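PDB 3TXV: probable tagatose 6-phosphate kinase from Sinorhizobium meliloti, which may phosphorylate tagatose 6-phosphate as a kinase of carbohydrate metabolism, though it is related to GatZ/KbaZ-type subunits of tagatose-bisphosphate aldolase. Local coordinates for residues A[53-58]-A[97-102]. Residues are numbered along the deposited sequence; the frame is centred on the assembly and turned at random.
Sequences TCNQVN and GPNPWK
Pro100 meets Cys54 and Asn55 through CB and CG of its ring: CG lies 3.7 Å from CB of Cys54, an apolar contact, and 3.2 Å from OD1 of Asn55, and Cys54 SG extends the patch to CB of Asn99 at 3.9 Å. The amide of Asn55 also reaches Asn99, crossing its side chain at about a right angle, with the two amide planes well turned from each other. One weak hydrogen bond joins them, from Asn99 ND2 to Asn55 OD1 at 3.2 Å; the 133° angle at its hydrogen shows how bent it is. Asn99 holds its CG anti to the backbone N (chi1 -171°), which carries the amide out to Asn55. Both segments lie in loops that follow neighbouring parallel strands, 48-53 and 89-96, of an eight-stranded beta/alpha barrel of TIM type; residues 99-100 form a short 3-10 turn. The contact joins adjacent loops at the C-terminal ends of the barrel strands, where active sites of this fold lie. Cys54 also touches His95, part of a possible but unconfirmed metal site. Farther along, Asn58 ND2 donates to Cys54 O at 2.8 Å, a bond within 53-58 that spans the loop, while its OD1 has weak bonds to the backbone N of Asp60 and Gly62. The same amide meets the Trp101 indole obliquely, CG to CZ2 4.1 Å, with the planes 48° apart. An alanine in place of Asn58 is likely to leave Cys54 O without this donor and open a gap beside the indole. Pro100 CB sits 3.9 Å above the plane of that indole, over its centre.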
ATOM      1  N   THR A  53       2.623  -6.061  -3.903  1.00 42.00           N
ATOM      2  CA  THR A  53       3.153  -7.132  -3.000  1.00 42.98           C
ATOM      3  C   THR A  53       3.253  -8.486  -3.677  1.00 43.69           C
ATOM      4  O   THR A  53       2.465  -8.793  -4.545  1.00 43.99           O
ATOM      5  CB  THR A  53       2.320  -7.382  -1.675  1.00 42.90           C
ATOM      6  OG1 THR A  53       0.920  -7.293  -1.935  1.00 43.27           O
ATOM      7  CG2 THR A  53       2.696  -6.442  -0.550  1.00 42.14           C
ATOM      8  N   CYS A  54       4.209  -9.297  -3.236  1.00 44.70           N
ATOM      9  CA  CYS A  54       4.436 -10.650  -3.726  1.00 46.30           C
ATOM     10  C   CYS A  54       3.148 -11.336  -4.100  1.00 46.36           C
ATOM     11  O   CYS A  54       2.960 -11.724  -5.263  1.00 46.56           O
ATOM     12  CB  CYS A  54       5.162 -11.475  -2.653  1.00 46.60           C
ATOM     13  SG  CYS A  54       4.320 -11.514  -0.936  1.00 54.04           S
ATOM     14  N   ASN A  55       2.275 -11.469  -3.092  1.00 46.94           N
ATOM     15  CA  ASN A  55       0.904 -12.011  -3.194  1.00 47.33           C
ATOM     16  C   ASN A  55       0.010 -11.388  -4.262  1.00 47.04           C
ATOM     17  O   ASN A  55      -0.687 -12.083  -4.991  1.00 47.09           O
ATOM     18  CB  ASN A  55       0.201 -11.818  -1.865  1.00 47.61           C
ATOM     19  CG  ASN A  55       0.518 -12.906  -0.852  1.00 50.22           C
ATOM     20  OD1 ASN A  55       1.094 -13.968  -1.151  1.00 50.06           O
ATOM     21  ND2 ASN A  55       0.112 -12.642   0.380  1.00 54.50           N
ATOM     22  N   GLN A  56       0.024 -10.065  -4.313  1.00 47.00           N
ATOM     23  CA  GLN A  56      -0.811  -9.295  -5.205  1.00 47.32           C
ATOM     24  C   GLN A  56      -0.447  -9.597  -6.662  1.00 47.81           C
ATOM     25  O   GLN A  56      -1.338  -9.817  -7.478  1.00 48.13           O
ATOM     26  CB  GLN A  56      -0.640  -7.804  -4.848  1.00 47.16           C
ATOM     27  CG  GLN A  56      -1.537  -6.784  -5.550  1.00 47.10           C
ATOM     28  CD  GLN A  56      -1.065  -5.339  -5.297  1.00 48.19           C
ATOM     29  OE1 GLN A  56      -1.273  -4.432  -6.126  1.00 47.88           O
ATOM     30  NE2 GLN A  56      -0.416  -5.127  -4.148  1.00 46.60           N
ATOM     31  N   VAL A  57       0.851  -9.624  -6.981  1.00 48.07           N
ATOM     32  CA  VAL A  57       1.299  -9.755  -8.365  1.00 48.84           C
ATOM     33  C   VAL A  57       2.585 -10.552  -8.505  1.00 49.46           C
ATOM     34  O   VAL A  57       3.596 -10.210  -7.912  1.00 50.03           O
ATOM     35  CB  VAL A  57       1.432  -8.368  -9.119  1.00 49.31           C
ATOM     36  CG1 VAL A  57       0.308  -7.380  -8.714  1.00 48.76           C
ATOM     37  CG2 VAL A  57       2.844  -7.731  -8.995  1.00 48.15           C
ATOM     38  N   ASN A  58       2.540 -11.618  -9.297  1.00 49.98           N
ATOM     39  CA  ASN A  58       3.706 -12.468  -9.523  1.00 50.53           C
ATOM     40  C   ASN A  58       3.519 -13.257 -10.804  1.00 50.59           C
ATOM     41  O   ASN A  58       2.452 -13.191 -11.393  1.00 50.86           O
ATOM     42  CB  ASN A  58       3.953 -13.403  -8.327  1.00 50.98           C
ATOM     43  CG  ASN A  58       2.727 -14.217  -7.947  1.00 52.68           C
ATOM     44  OD1 ASN A  58       2.190 -14.990  -8.752  1.00 55.32           O
ATOM     45  ND2 ASN A  58       2.280 -14.050  -6.708  1.00 53.78           N
ATOM     46  N   GLY A  97       9.561 -12.637  -1.881  1.00 36.94           N
ATOM     47  CA  GLY A  97      10.109 -13.824  -1.232  1.00 36.98           C
ATOM     48  C   GLY A  97       9.164 -15.000  -1.303  1.00 37.36           C
ATOM     49  O   GLY A  97       8.283 -15.025  -2.154  1.00 37.73           O
ATOM     50  N   PRO A  98       9.333 -15.986  -0.400  1.00 37.83           N
ATOM     51  CA  PRO A  98       8.561 -17.245  -0.391  1.00 37.83           C
ATOM     52  C   PRO A  98       7.103 -17.132   0.053  1.00 38.78           C
ATOM     53  O   PRO A  98       6.345 -18.100  -0.091  1.00 39.52           O
ATOM     54  CB  PRO A  98       9.304 -18.120   0.620  1.00 37.46           C
ATOM     55  CG  PRO A  98      10.538 -17.407   1.008  1.00 37.52           C
ATOM     56  CD  PRO A  98      10.381 -15.961   0.636  1.00 37.60           C
ATOM     57  N   ASN A  99       6.695 -15.987   0.588  1.00 39.61           N
ATOM     58  CA  ASN A  99       5.345 -15.860   1.163  1.00 40.06           C
ATOM     59  C   ASN A  99       4.173 -16.462   0.375  1.00 40.41           C
ATOM     60  O   ASN A  99       3.355 -17.158   0.953  1.00 40.86           O
ATOM     61  CB  ASN A  99       5.041 -14.409   1.510  1.00 40.48           C
ATOM     62  CG  ASN A  99       3.767 -14.262   2.294  1.00 40.73           C
ATOM     63  OD1 ASN A  99       3.762 -14.412   3.515  1.00 42.38           O
ATOM     64  ND2 ASN A  99       2.673 -13.964   1.599  1.00 39.90           N
ATOM     65  N   PRO A 100       4.065 -16.196  -0.940  1.00 41.14           N
ATOM     66  CA  PRO A 100       2.847 -16.706  -1.588  1.00 41.66           C
ATOM     67  C   PRO A 100       2.857 -18.215  -1.797  1.00 42.63           C
ATOM     68  O   PRO A 100       1.896 -18.773  -2.357  1.00 43.25           O
ATOM     69  CB  PRO A 100       2.843 -16.003  -2.943  1.00 41.14           C
ATOM     70  CG  PRO A 100       3.744 -14.852  -2.768  1.00 40.74           C
ATOM     71  CD  PRO A 100       4.818 -15.328  -1.852  1.00 40.92           C
ATOM     72  N   TRP A 101       3.926 -18.866  -1.349  1.00 43.09           N
ATOM     73  CA  TRP A 101       4.094 -20.287  -1.592  1.00 43.61           C
ATOM     74  C   TRP A 101       4.624 -20.922  -0.355  1.00 44.87           C
ATOM     75  O   TRP A 101       5.252 -21.981  -0.424  1.00 45.30           O
ATOM     76  CB  TRP A 101       5.080 -20.528  -2.725  1.00 42.86           C
ATOM     77  CG  TRP A 101       4.627 -19.974  -4.019  1.00 40.62           C
ATOM     78  CD1 TRP A 101       3.659 -20.473  -4.824  1.00 40.31           C
ATOM     79  CD2 TRP A 101       5.130 -18.806  -4.667  1.00 37.86           C
ATOM     80  NE1 TRP A 101       3.522 -19.688  -5.951  1.00 39.76           N
ATOM     81  CE2 TRP A 101       4.416 -18.655  -5.872  1.00 37.41           C
ATOM     82  CE3 TRP A 101       6.110 -17.863  -4.340  1.00 36.32           C
ATOM     83  CZ2 TRP A 101       4.643 -17.596  -6.749  1.00 35.12           C
ATOM     84  CZ3 TRP A 101       6.349 -16.823  -5.230  1.00 33.87           C
ATOM     85  CH2 TRP A 101       5.613 -16.701  -6.416  1.00 32.35           C
ATOM     86  N   LYS A 102       4.357 -20.283   0.780  1.00 45.70           N
ATOM     87  CA  LYS A 102       4.935 -20.710   2.035  1.00 46.52           C
ATOM     88  C   LYS A 102       4.343 -22.019   2.585  1.00 47.09           C
ATOM     89  O   LYS A 102       4.925 -22.683   3.454  1.00 46.96           O
ATOM     90  CB  LYS A 102       4.878 -19.575   3.038  1.00 46.49           C
ATOM     91  CG  LYS A 102       3.523 -19.286   3.617  1.00 48.02           C
ATOM     92  CD  LYS A 102       3.672 -18.172   4.655  1.00 50.23           C
ATOM     93  CE  LYS A 102       2.680 -18.298   5.784  1.00 50.09           C
ATOM     94  NZ  LYS A 102       2.114 -16.947   5.985  1.00 49.98           N
TER